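Local coordinates for protein putative transcriptional regulator (MarR/EmrR family) (Acinetobacter sp. ADP1, PDB 3NRV) that probably binds DNA as a dimeric transcriptional regulator of the MarR/EmrR family, through a winged helix-turn-helix domain, at residues C[50-53]-C[58-61]. Numbering follows the deposited sequence.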
loop_
_atom_site.group_PDB
_atom_site.type_symbol
_atom_site.label_atom_id
_atom_site.label_comp_id
_atom_site.label_asym_id
_atom_site.label_seq_id
_atom_site.Cartn_x
_atom_site.Cartn_y
_atom_site.Cartn_z
ATOM N N SER C 50 15.929 -5.762 -5.474
ATOM C CA SER C 50 17.191 -5.125 -5.844
ATOM C C SER C 50 18.011 -4.761 -4.605
ATOM O O SER C 50 19.215 -4.536 -4.699
ATOM C CB SER C 50 16.945 -3.868 -6.680
ATOM O OG SER C 50 16.614 -2.787 -5.831
ATOM N N SER C 51 17.348 -4.696 -3.451
ATOM C CA SER C 51 17.906 -4.098 -2.240
ATOM C C SER C 51 18.390 -5.142 -1.258
ATOM O O SER C 51 19.245 -4.878 -0.418
ATOM C CB SER C 51 16.831 -3.278 -1.514
ATOM O OG SER C 51 16.502 -2.087 -2.202
ATOM N N ALA C 52 17.818 -6.328 -1.333
ATOM C CA ALA C 52 18.034 -7.275 -0.265
ATOM C C ALA C 52 18.508 -8.613 -0.764
ATOM O O ALA C 52 18.368 -8.964 -1.942
ATOM C CB ALA C 52 16.769 -7.428 0.589
ATOM N N SER C 53 19.080 -9.353 0.171
ATOM C CA SER C 53 19.569 -10.688 -0.084
ATOM C C SER C 53 18.607 -11.699 0.527
ATOM O O SER C 53 17.868 -11.383 1.478
ATOM C CB SER C 53 20.972 -10.842 0.513
ATOM O OG SER C 53 21.156 -9.948 1.603
ATOM N N GLN C 58 8.361 -14.978 2.438
ATOM C CA GLN C 58 8.200 -14.458 3.799
ATOM C C GLN C 58 8.894 -13.100 3.985
ATOM O O GLN C 58 8.318 -12.156 4.511
ATOM C CB GLN C 58 8.775 -15.433 4.834
ATOM C CG GLN C 58 8.611 -14.956 6.275
ATOM C CD GLN C 58 7.158 -14.908 6.709
ATOM O OE1 GLN C 58 6.594 -13.831 6.944
ATOM N NE2 GLN C 58 6.539 -16.075 6.814
ATOM N N LYS C 59 10.154 -13.020 3.585
ATOM C CA LYS C 59 10.894 -11.770 3.757
ATOM C C LYS C 59 10.274 -10.606 2.959
ATOM O O LYS C 59 10.195 -9.480 3.456
ATOM C CB LYS C 59 12.376 -11.950 3.409
ATOM C CG LYS C 59 13.186 -10.670 3.593
ATOM C CD LYS C 59 14.683 -10.918 3.438
ATOM C CE LYS C 59 15.483 -9.646 3.686
ATOM N NZ LYS C 59 16.948 -9.951 3.801
ATOM N N ILE C 60 9.815 -10.881 1.737
ATOM C CA ILE C 60 9.201 -9.825 0.922
ATOM C C ILE C 60 7.905 -9.342 1.592
ATOM O O ILE C 60 7.648 -8.140 1.699
ATOM C CB ILE C 60 8.954 -10.303 -0.541
ATOM C CG1 ILE C 60 10.281 -10.645 -1.230
ATOM C CG2 ILE C 60 8.190 -9.259 -1.352
ATOM C CD1 ILE C 60 10.099 -11.549 -2.449
ATOM N N SER C 61 7.107 -10.287 2.084
ATOM C CA SER C 61 5.877 -9.948 2.800
ATOM C C SER C 61 6.144 -9.128 4.065
ATOM O O SER C 61 5.440 -8.151 4.354
ATOM C CB SER C 61 5.097 -11.237 3.145
ATOM O OG SER C 61 3.954 -10.955 3.927
#
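K59 reaches from the first turn of helix 57-64 across to the loop that leaves helix 40-51 and donates an N-H of its ammonium group to the backbone carbonyl of S53. The bond from K59 NZ to S53 O is 2.9 Å long. It lies in the carbonyl plane and meets the oxygen nearly head-on, with a C=O...N angle of 159°. With CG anti to the backbone N (chi1 -179°) and every later torsion also close to 180°, the lysine is a straight rod that spans the gap between two backbones otherwise well apart: the nearest CA atoms, those of A52 and I60, are 9.3 Å from each other. Near the end of the rod the methyl group of A52 points toward the helix and packs beside the chain, A52 CB sitting 4.0 Å from K59 CE. S53 takes part through its carbonyl, while its CB points away from the helix. D54, the next residue, makes a long, weak ion pair with the same ammonium. The residue after K59, the buried I60, packs on I45 and L49 of helix 40-51 and on V71 of helix 68-80. The lysine thus bridges the loop after helix 40-51 and helix 57-64 at the surface, the latter being the first helix of the helix-turn-helix that 68-80 completes, while S50 and S51 pack against the second subunit.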